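STU0660 (Streptococcus thermophilus, PDB 3ZTH) probably binds DNA as a large Csn2-type Cas protein in CRISPR-mediated bacterial immunity, and binds magnesium ions. Local coordinates at residues Leu15-Gln26 and Asn250-Ser258; Asp266-Val274 and Phe283-Leu293. All coordinates share one frame; numbering follows the deposited sequence.

Overall arrangement
The two contacts follow one another along the chain: contact 1 closes at Ser-258, and contact 2 opens at Asp-266. Their centres lie about 18 Å apart. Contact 1 is buried, about 13 Å from the centre of the chain. It sets strand 20-24 beside strand 254-257 in the mixed sheet and brings in the end of strand 13-16 from a separate antiparallel sheet. Contact 2 lies farther out, about 27 Å from that centre, where helices 267-277 and 286-296 pack together. Ser-251, just before strand 254-257, packs against Val-267 and Met-270, so helix 267-277 lies directly beside contact 1. Gln-26, at the end of contact 1, belongs to a magnesium site; contact 2 lies away from it.

Contact 1. Residues Leu15-Gln26 and Asn250-Ser258; sequences LNIGAITQIVGQ and NSRFVNILS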
loop_
_atom_site.group_PDB
_atom_site.type_symbol
_atom_site.label_atom_id
_atom_site.label_comp_id
_atom_site.label_asym_id
_atom_site.label_seq_id
_atom_site.Cartn_x
_atom_site.Cartn_y
_atom_site.Cartn_z
ATOM N N LEU A 15 9.761 29.401 -30.297
ATOM C CA LEU A 15 9.376 28.303 -31.166
ATOM C C LEU A 15 8.183 28.705 -32.039
ATOM O O LEU A 15 7.123 29.087 -31.535
ATOM C CB LEU A 15 8.991 27.100 -30.309
ATOM C CG LEU A 15 9.912 25.895 -30.091
ATOM C CD1 LEU A 15 11.378 26.270 -30.150
ATOM C CD2 LEU A 15 9.548 25.286 -28.741
ATOM N N ASN A 16 8.350 28.628 -33.346
ATOM C CA ASN A 16 7.254 28.963 -34.229
ATOM C C ASN A 16 6.525 27.630 -34.465
ATOM O O ASN A 16 7.035 26.743 -35.144
ATOM C CB ASN A 16 7.818 29.553 -35.515
ATOM C CG ASN A 16 6.819 30.412 -36.256
ATOM O OD1 ASN A 16 5.923 31.004 -35.661
ATOM N ND2 ASN A 16 6.989 30.507 -37.566
ATOM N N ILE A 17 5.342 27.498 -33.870
ATOM C CA ILE A 17 4.530 26.277 -33.945
ATOM C C ILE A 17 3.481 26.243 -35.066
ATOM O O ILE A 17 2.739 27.205 -35.272
ATOM C CB ILE A 17 3.781 26.042 -32.606
ATOM C CG1 ILE A 17 4.754 26.146 -31.423
ATOM C CG2 ILE A 17 3.081 24.695 -32.632
ATOM C CD1 ILE A 17 5.903 25.156 -31.456
ATOM N N GLY A 18 3.413 25.112 -35.769
ATOM C CA GLY A 18 2.456 24.944 -36.853
ATOM C C GLY A 18 1.950 23.509 -36.899
ATOM O O GLY A 18 2.455 22.662 -36.161
ATOM N N ALA A 19 0.960 23.231 -37.747
ATOM C CA ALA A 19 0.402 21.888 -37.861
ATOM C C ALA A 19 1.534 20.873 -37.711
ATOM O O ALA A 19 1.483 19.977 -36.862
ATOM C CB ALA A 19 -0.281 21.723 -39.201
ATOM N N ILE A 20 2.561 21.021 -38.538
ATOM C CA ILE A 20 3.712 20.143 -38.460
ATOM C C ILE A 20 4.942 20.988 -38.147
ATOM O O ILE A 20 5.455 21.718 -38.996
ATOM C CB ILE A 20 3.909 19.342 -39.771
ATOM C CG1 ILE A 20 2.733 18.379 -39.960
ATOM C CG2 ILE A 20 5.196 18.527 -39.708
ATOM C CD1 ILE A 20 2.862 17.480 -41.163
ATOM N N THR A 21 5.389 20.897 -36.903
ATOM C CA THR A 21 6.550 21.637 -36.422
ATOM C C THR A 21 7.782 20.729 -36.324
ATOM O O THR A 21 7.689 19.593 -35.847
ATOM C CB THR A 21 6.268 22.221 -35.019
ATOM O OG1 THR A 21 5.098 23.041 -35.075
ATOM C CG2 THR A 21 7.455 23.056 -34.525
ATOM N N GLN A 22 8.930 21.234 -36.768
ATOM C CA GLN A 22 10.179 20.470 -36.715
ATOM C C GLN A 22 11.283 21.249 -36.001
ATOM O O GLN A 22 11.606 22.380 -36.364
ATOM C CB GLN A 22 10.639 20.096 -38.125
ATOM C CG GLN A 22 9.638 19.232 -38.895
ATOM C CD GLN A 22 10.082 18.951 -40.320
ATOM O OE1 GLN A 22 10.851 18.019 -40.583
ATOM N NE2 GLN A 22 9.607 19.769 -41.250
ATOM N N ILE A 23 11.848 20.637 -34.971
ATOM C CA ILE A 23 12.906 21.259 -34.196
ATOM C C ILE A 23 14.199 20.548 -34.544
ATOM O O ILE A 23 14.338 19.346 -34.332
ATOM C CB ILE A 23 12.610 21.159 -32.681
ATOM C CG1 ILE A 23 11.404 22.036 -32.346
ATOM C CG2 ILE A 23 13.819 21.615 -31.863
ATOM C CD1 ILE A 23 10.925 21.904 -30.934
ATOM N N VAL A 24 15.140 21.308 -35.087
ATOM C CA VAL A 24 16.424 20.774 -35.526
ATOM C C VAL A 24 17.554 21.653 -34.991
ATOM O O VAL A 24 17.296 22.671 -34.356
ATOM C CB VAL A 24 16.458 20.758 -37.066
ATOM C CG1 VAL A 24 17.825 20.434 -37.549
ATOM C CG2 VAL A 24 15.471 19.730 -37.602
ATOM N N GLY A 25 18.801 21.275 -35.241
ATOM C CA GLY A 25 19.896 22.093 -34.754
ATOM C C GLY A 25 21.013 21.289 -34.124
ATOM O O GLY A 25 20.835 20.121 -33.783
ATOM N N GLN A 26 22.169 21.921 -33.958
ATOM C CA GLN A 26 23.320 21.241 -33.388
ATOM C C GLN A 26 23.390 21.358 -31.879
ATOM O O GLN A 26 24.180 20.670 -31.244
ATOM C CB GLN A 26 24.608 21.765 -34.025
ATOM C CG GLN A 26 24.689 21.475 -35.514
ATOM C CD GLN A 26 24.407 20.007 -35.826
ATOM O OE1 GLN A 26 25.199 19.129 -35.489
ATOM N NE2 GLN A 26 23.265 19.739 -36.457
ATOM N N ASN A 250 5.093 23.975 -44.317
ATOM C CA ASN A 250 5.751 23.806 -43.024
ATOM C C ASN A 250 7.058 24.566 -42.822
ATOM O O ASN A 250 7.596 24.596 -41.722
ATOM C CB ASN A 250 6.006 22.317 -42.767
ATOM C CG ASN A 250 7.065 21.722 -43.704
ATOM O OD1 ASN A 250 7.794 22.441 -44.396
ATOM N ND2 ASN A 250 7.158 20.399 -43.715
ATOM N N SER A 251 7.565 25.178 -43.880
ATOM C CA SER A 251 8.825 25.918 -43.821
ATOM C C SER A 251 9.047 26.816 -42.590
ATOM O O SER A 251 10.075 26.728 -41.917
ATOM C CB SER A 251 8.966 26.761 -45.085
ATOM O OG SER A 251 10.275 27.276 -45.188
ATOM N N ARG A 252 8.086 27.691 -42.314
ATOM C CA ARG A 252 8.175 28.619 -41.195
ATOM C C ARG A 252 8.173 27.943 -39.824
ATOM O O ARG A 252 8.556 28.546 -38.824
ATOM C CB ARG A 252 7.025 29.628 -41.278
ATOM C CG ARG A 252 7.199 30.654 -42.397
ATOM C CD ARG A 252 6.034 31.645 -42.475
ATOM N NE ARG A 252 4.789 31.002 -42.899
ATOM C CZ ARG A 252 3.725 30.818 -42.118
ATOM N NH1 ARG A 252 3.743 31.234 -40.855
ATOM N NH2 ARG A 252 2.644 30.211 -42.602
ATOM N N PHE A 253 7.755 26.685 -39.774
ATOM C CA PHE A 253 7.706 25.981 -38.509
ATOM C C PHE A 253 8.905 25.078 -38.262
ATOM O O PHE A 253 8.897 24.236 -37.356
ATOM C CB PHE A 253 6.384 25.229 -38.422
ATOM C CG PHE A 253 5.212 26.105 -38.721
ATOM C CD1 PHE A 253 4.978 27.250 -37.953
ATOM C CD2 PHE A 253 4.403 25.862 -39.828
ATOM C CE1 PHE A 253 3.965 28.142 -38.289
ATOM C CE2 PHE A 253 3.382 26.751 -40.174
ATOM C CZ PHE A 253 3.163 27.892 -39.408
ATOM N N VAL A 254 9.936 25.264 -39.077
ATOM C CA VAL A 254 11.172 24.525 -38.917
ATOM C C VAL A 254 11.991 25.426 -38.014
ATOM O O VAL A 254 12.415 26.502 -38.420
ATOM C CB VAL A 254 11.906 24.344 -40.243
ATOM C CG1 VAL A 254 13.289 23.788 -39.992
ATOM C CG2 VAL A 254 11.122 23.410 -41.145
ATOM N N ASN A 255 12.183 24.997 -36.776
ATOM C CA ASN A 255 12.938 25.778 -35.811
ATOM C C ASN A 255 14.368 25.267 -35.661
ATOM O O ASN A 255 14.594 24.096 -35.337
ATOM C CB ASN A 255 12.213 25.754 -34.463
ATOM C CG ASN A 255 10.897 26.531 -34.493
ATOM O OD1 ASN A 255 10.876 27.756 -34.335
ATOM N ND2 ASN A 255 9.801 25.822 -34.719
ATOM N N ILE A 256 15.330 26.149 -35.907
ATOM C CA ILE A 256 16.737 25.793 -35.801
ATOM C C ILE A 256 17.242 26.192 -34.425
ATOM O O ILE A 256 17.210 27.369 -34.071
ATOM C CB ILE A 256 17.583 26.541 -36.850
ATOM C CG1 ILE A 256 16.939 26.416 -38.229
ATOM C CG2 ILE A 256 19.006 25.983 -36.873
ATOM C CD1 ILE A 256 17.613 27.259 -39.290
ATOM N N LEU A 257 17.697 25.214 -33.653
ATOM C CA LEU A 257 18.228 25.464 -32.321
ATOM C C LEU A 257 19.722 25.145 -32.283
ATOM O O LEU A 257 20.111 23.995 -32.049
ATOM C CB LEU A 257 17.490 24.605 -31.289
ATOM C CG LEU A 257 16.396 25.323 -30.485
ATOM C CD1 LEU A 257 15.382 25.933 -31.442
ATOM C CD2 LEU A 257 15.714 24.355 -29.509
ATOM N N SER A 258 20.564 26.150 -32.517
ATOM C CA SER A 258 22.016 25.940 -32.503
ATOM C C SER A 258 22.709 26.960 -31.612
ATOM O O SER A 258 22.326 27.130 -30.457
ATOM C CB SER A 258 22.599 26.016 -33.921
ATOM O OG SER A 258 22.294 24.859 -34.692
HETATM O O HOH W 1 5.532 32.940 -39.103
HETATM O O HOH W 2 8.037 22.213 -40.288
#
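Asn-255 reaches from strand 254-257 to the backbone of Asn-16. Its CB lies 3.9 Å from Gln-22 O. With CG beside its own backbone N (chi1 -69°), the amide is carried to the end of strand 13-16, and CG faces Asn-16 N. There OD1 accepts a nearly straight bond from Asn-16 N at 2.8 Å. ND2 donates to Asn-16 O at 2.9 Å, approaching from above that carbonyl plane. One side chain thus serves both the N-H and the C=O of Asn-16. Asn-16 returns the grip: its ND2 donates to Arg-252 O at 2.8 Å, and a water joins the same ND2 to Arg-252 NH1.

Phe-253 packs against the turn between strands 13-16 and 20-24. Gly-18 CA sits over the centre of its ring, 3.5 Å from the centroid, in a CH-pi contact. Asn-16 O lies at the ring edge.

Further along, strands 20-24 and 254-257 run parallel. Asn-255 N donates to Gln-22 O, and Asn-255 O accepts from Val-24 N. Val-24 O then receives Leu-257 N at 2.7 Å. Ile-23 CG2 meets Leu-257 CD2 at 4.1 Å. Past the strands, Gln-26 N donates to Ser-258 OG at 3.0 Å, and this hydroxyl also bonds Thr-302 and Leu-300. The Gln-26 side chain goes to Pro-298 and, with Asp-240, to the magnesium ion.

The neighbouring parallel strands are consistent with the P-loop NTPase clan. The chemistry implies a buried seam held mainly by amide and backbone hydrogen bonds, whose far end holds the backbone of a magnesium-site residue.

Contact 2. Residues Asp266-Val274 and Phe283-Leu293; sequences DVEFMYERV and FPTREGFRMSL
The ring of Tyr-271 carries Arg-286 on one face and has Phe-289 and Pro-284 at its edge. Arg-286 CG stands over the ring centre, 3.9 Å from the centroid and almost on the normal. Farther out, the guanidinium lays one of its own faces over Tyr-271 CE2, with the two planes 39° apart. At the edge of the guanidinium is the carboxylate of Glu-268, nearly coplanar with it. NH1 meets both oxygens in a salt bridge, with OE2 at 2.6 Å and OE1 at 2.9 Å; OE1 is approached on its syn lone pair.

The Tyr-271 edge points to the face of Phe-289 in an offset edge-to-face pair, with centroids 5.4 Å apart. Tyr-271 CA lies over a face of the Phe-289 ring as well. The tyrosine side chain leaves its helix with CG opposite the backbone N (chi1 179°), and this carries OH across to Pro-284 O. That bond is 2.7 Å long and nearly in line with the C=O, which fixes the far end of the ring just before the second helix begins.

Phe-289 is a knob among Val-267, Met-270, Tyr-271 and Val-274. Its CE1 meets Val-274 CG2 at 3.8 Å. Deeper in, CE of selenomethionine Met-270 touches Leu-293 CD2 at 3.7 Å. Helix 312-324 packs on Val-274 and Leu-293.

The arrangement is a nearly perpendicular helix-helix packing: the axes of the two short helical segments approach to 10.6 Å and cross at 100°. A single aromatic knob, Phe-289, fills a hole on helix 267-277 and is bordered by a salt bridge, joining two consecutive helices of the Csn2 chain.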
loop_
_atom_site.group_PDB
_atom_site.type_symbol
_atom_site.label_atom_id
_atom_site.label_comp_id
_atom_site.label_asym_id
_atom_site.label_seq_id
_atom_site.Cartn_x
_atom_site.Cartn_y
_atom_site.Cartn_z
ATOM N N ASP A 266 9.636 31.674 -45.476
ATOM C CA ASP A 266 8.938 30.965 -46.543
ATOM C C ASP A 266 10.015 30.564 -47.542
ATOM O O ASP A 266 11.015 31.272 -47.701
ATOM C CB ASP A 266 7.912 31.869 -47.230
ATOM C CG ASP A 266 6.731 32.194 -46.338
ATOM O OD1 ASP A 266 5.996 31.261 -45.942
ATOM O OD2 ASP A 266 6.538 33.391 -46.030
ATOM N N VAL A 267 9.810 29.427 -48.200
ATOM C CA VAL A 267 10.758 28.903 -49.177
ATOM C C VAL A 267 10.987 29.826 -50.379
ATOM O O VAL A 267 12.128 30.073 -50.769
ATOM C CB VAL A 267 10.295 27.521 -49.688
ATOM C CG1 VAL A 267 11.362 26.899 -50.573
ATOM C CG2 VAL A 267 9.981 26.621 -48.500
ATOM N N GLU A 268 9.913 30.332 -50.972
ATOM C CA GLU A 268 10.066 31.222 -52.117
ATOM C C GLU A 268 10.839 32.478 -51.705
ATOM O O GLU A 268 11.681 32.987 -52.449
ATOM C CB GLU A 268 8.698 31.610 -52.687
ATOM C CG GLU A 268 8.775 32.444 -53.966
ATOM C CD GLU A 268 9.655 31.805 -55.042
ATOM O OE1 GLU A 268 9.674 30.553 -55.142
ATOM O OE2 GLU A 268 10.319 32.555 -55.795
ATOM N N PHE A 269 10.553 32.976 -50.512
ATOM C CA PHE A 269 11.243 34.151 -50.016
ATOM C C PHE A 269 12.752 33.876 -49.978
ATOM O O PHE A 269 13.543 34.635 -50.530
ATOM C CB PHE A 269 10.740 34.503 -48.608
ATOM C CG PHE A 269 11.491 35.638 -47.962
ATOM C CD1 PHE A 269 11.144 36.962 -48.227
ATOM C CD2 PHE A 269 12.571 35.379 -47.117
ATOM C CE1 PHE A 269 11.867 38.015 -47.658
ATOM C CE2 PHE A 269 13.303 36.424 -46.543
ATOM C CZ PHE A 269 12.949 37.746 -46.814
HETATM N N MSE A 270 13.139 32.777 -49.340
HETATM C CA MSE A 270 14.548 32.419 -49.219
HETATM C C MSE A 270 15.213 32.096 -50.548
HETATM O O MSE A 270 16.394 32.394 -50.754
HETATM C CB MSE A 270 14.707 31.240 -48.268
HETATM C CG MSE A 270 14.216 31.538 -46.868
HETATM SE SE MSE A 270 14.631 30.101 -45.649
HETATM C CE MSE A 270 13.226 28.870 -46.147
ATOM N N TYR A 271 14.462 31.485 -51.453
ATOM C CA TYR A 271 15.022 31.152 -52.751
ATOM C C TYR A 271 15.484 32.429 -53.438
ATOM O O TYR A 271 16.620 32.519 -53.908
ATOM C CB TYR A 271 13.982 30.460 -53.623
ATOM C CG TYR A 271 14.492 30.096 -54.997
ATOM C CD1 TYR A 271 15.303 28.977 -55.186
ATOM C CD2 TYR A 271 14.166 30.870 -56.107
ATOM C CE1 TYR A 271 15.776 28.638 -56.445
ATOM C CE2 TYR A 271 14.632 30.541 -57.375
ATOM C CZ TYR A 271 15.438 29.422 -57.536
ATOM O OH TYR A 271 15.912 29.098 -58.789
ATOM N N GLU A 272 14.598 33.420 -53.492
ATOM C CA GLU A 272 14.933 34.681 -54.141
ATOM C C GLU A 272 16.121 35.373 -53.488
ATOM O O GLU A 272 17.022 35.837 -54.187
ATOM C CB GLU A 272 13.702 35.595 -54.179
ATOM C CG GLU A 272 12.757 35.240 -55.332
ATOM C CD GLU A 272 11.356 35.819 -55.178
ATOM O OE1 GLU A 272 11.233 37.001 -54.779
ATOM O OE2 GLU A 272 10.377 35.091 -55.468
ATOM N N ARG A 273 16.132 35.429 -52.157
ATOM C CA ARG A 273 17.234 36.054 -51.426
ATOM C C ARG A 273 18.541 35.355 -51.769
ATOM O O ARG A 273 19.503 35.992 -52.192
ATOM C CB ARG A 273 17.014 35.962 -49.910
ATOM C CG ARG A 273 15.957 36.892 -49.338
ATOM C CD ARG A 273 16.295 38.351 -49.623
ATOM N NE ARG A 273 15.517 39.281 -48.804
ATOM C CZ ARG A 273 15.637 39.403 -47.482
ATOM N NH1 ARG A 273 16.503 38.653 -46.810
ATOM N NH2 ARG A 273 14.891 40.283 -46.827
ATOM N N VAL A 274 18.564 34.039 -51.583
ATOM C CA VAL A 274 19.754 33.241 -51.860
ATOM C C VAL A 274 20.199 33.427 -53.301
ATOM O O VAL A 274 21.380 33.641 -53.574
ATOM C CB VAL A 274 19.487 31.740 -51.583
ATOM C CG1 VAL A 274 20.691 30.899 -51.965
ATOM C CG2 VAL A 274 19.165 31.545 -50.115
ATOM N N PHE A 283 21.941 29.438 -61.330
ATOM C CA PHE A 283 21.133 29.312 -60.124
ATOM C C PHE A 283 20.556 27.910 -60.044
ATOM O O PHE A 283 20.239 27.294 -61.063
ATOM C CB PHE A 283 19.965 30.301 -60.137
ATOM C CG PHE A 283 20.378 31.730 -60.287
ATOM C CD1 PHE A 283 21.271 32.309 -59.391
ATOM C CD2 PHE A 283 19.860 32.510 -61.321
ATOM C CE1 PHE A 283 21.646 33.650 -59.517
ATOM C CE2 PHE A 283 20.228 33.855 -61.457
ATOM C CZ PHE A 283 21.125 34.424 -60.550
ATOM N N PRO A 284 20.433 27.380 -58.826
ATOM C CA PRO A 284 19.875 26.038 -58.673
ATOM C C PRO A 284 18.375 26.115 -58.913
ATOM O O PRO A 284 17.770 27.176 -58.778
ATOM C CB PRO A 284 20.204 25.687 -57.226
ATOM C CG PRO A 284 21.455 26.490 -56.954
ATOM C CD PRO A 284 21.117 27.811 -57.596
ATOM N N THR A 285 17.779 24.995 -59.286
ATOM C CA THR A 285 16.345 24.954 -59.512
ATOM C C THR A 285 15.665 25.115 -58.153
ATOM O O THR A 285 16.288 24.921 -57.097
ATOM C CB THR A 285 15.919 23.602 -60.131
ATOM O OG1 THR A 285 14.499 23.559 -60.257
ATOM C CG2 THR A 285 16.336 22.446 -59.244
ATOM N N ARG A 286 14.391 25.469 -58.167
ATOM C CA ARG A 286 13.668 25.635 -56.921
ATOM C C ARG A 286 13.685 24.334 -56.124
ATOM O O ARG A 286 13.743 24.349 -54.895
ATOM C CB ARG A 286 12.233 26.073 -57.211
ATOM C CG ARG A 286 11.910 27.438 -56.650
ATOM C CD ARG A 286 10.753 28.063 -57.377
ATOM N NE ARG A 286 11.220 28.738 -58.576
ATOM C CZ ARG A 286 11.351 30.055 -58.687
ATOM N NH1 ARG A 286 11.040 30.845 -57.667
ATOM N NH2 ARG A 286 11.807 30.573 -59.817
ATOM N N GLU A 287 13.638 23.208 -56.827
ATOM C CA GLU A 287 13.660 21.917 -56.167
ATOM C C GLU A 287 15.073 21.612 -55.666
ATOM O O GLU A 287 15.250 21.098 -54.563
ATOM C CB GLU A 287 13.191 20.820 -57.125
ATOM C CG GLU A 287 13.232 19.421 -56.534
ATOM C CD GLU A 287 12.406 19.294 -55.262
ATOM O OE1 GLU A 287 11.756 20.282 -54.857
ATOM O OE2 GLU A 287 12.399 18.200 -54.660
ATOM N N GLY A 288 16.076 21.928 -56.479
ATOM C CA GLY A 288 17.449 21.690 -56.077
ATOM C C GLY A 288 17.772 22.536 -54.856
ATOM O O GLY A 288 18.547 22.146 -53.983
ATOM N N PHE A 289 17.166 23.711 -54.794
ATOM C CA PHE A 289 17.384 24.597 -53.672
ATOM C C PHE A 289 16.700 24.029 -52.443
ATOM O O PHE A 289 17.278 23.983 -51.362
ATOM C CB PHE A 289 16.809 25.984 -53.964
ATOM C CG PHE A 289 16.738 26.861 -52.757
ATOM C CD1 PHE A 289 17.904 27.338 -52.158
ATOM C CD2 PHE A 289 15.513 27.159 -52.175
ATOM C CE1 PHE A 289 17.849 28.100 -50.992
ATOM C CE2 PHE A 289 15.448 27.923 -51.005
ATOM C CZ PHE A 289 16.620 28.392 -50.414
ATOM N N ARG A 290 15.459 23.599 -52.623
ATOM C CA ARG A 290 14.662 23.056 -51.535
ATOM C C ARG A 290 15.379 21.885 -50.868
ATOM O O ARG A 290 15.355 21.735 -49.649
ATOM C CB ARG A 290 13.308 22.614 -52.074
ATOM C CG ARG A 290 12.253 22.429 -51.024
ATOM C CD ARG A 290 11.064 21.734 -51.624
ATOM N NE ARG A 290 11.437 20.419 -52.140
ATOM C CZ ARG A 290 11.780 19.380 -51.378
ATOM N NH1 ARG A 290 11.795 19.495 -50.058
ATOM N NH2 ARG A 290 12.108 18.223 -51.937
HETATM N N MSE A 291 16.019 21.054 -51.677
HETATM C CA MSE A 291 16.750 19.914 -51.152
HETATM C C MSE A 291 18.043 20.326 -50.475
HETATM O O MSE A 291 18.444 19.742 -49.474
HETATM C CB MSE A 291 17.049 18.935 -52.267
HETATM C CG MSE A 291 15.844 18.146 -52.673
HETATM SE SE MSE A 291 16.431 16.670 -53.717
HETATM C CE MSE A 291 16.751 17.602 -55.399
ATOM N N SER A 292 18.704 21.325 -51.039
ATOM C CA SER A 292 19.934 21.824 -50.465
ATOM C C SER A 292 19.574 22.389 -49.094
ATOM O O SER A 292 20.318 22.232 -48.125
ATOM C CB SER A 292 20.517 22.913 -51.365
ATOM O OG SER A 292 21.721 23.425 -50.824
ATOM N N LEU A 293 18.406 23.026 -49.025
ATOM C CA LEU A 293 17.902 23.623 -47.794
ATOM C C LEU A 293 17.591 22.557 -46.730
ATOM O O LEU A 293 17.764 22.786 -45.530
ATOM C CB LEU A 293 16.650 24.447 -48.107
ATOM C CG LEU A 293 15.933 25.171 -46.962
ATOM C CD1 LEU A 293 16.832 26.270 -46.347
ATOM C CD2 LEU A 293 14.649 25.765 -47.517
#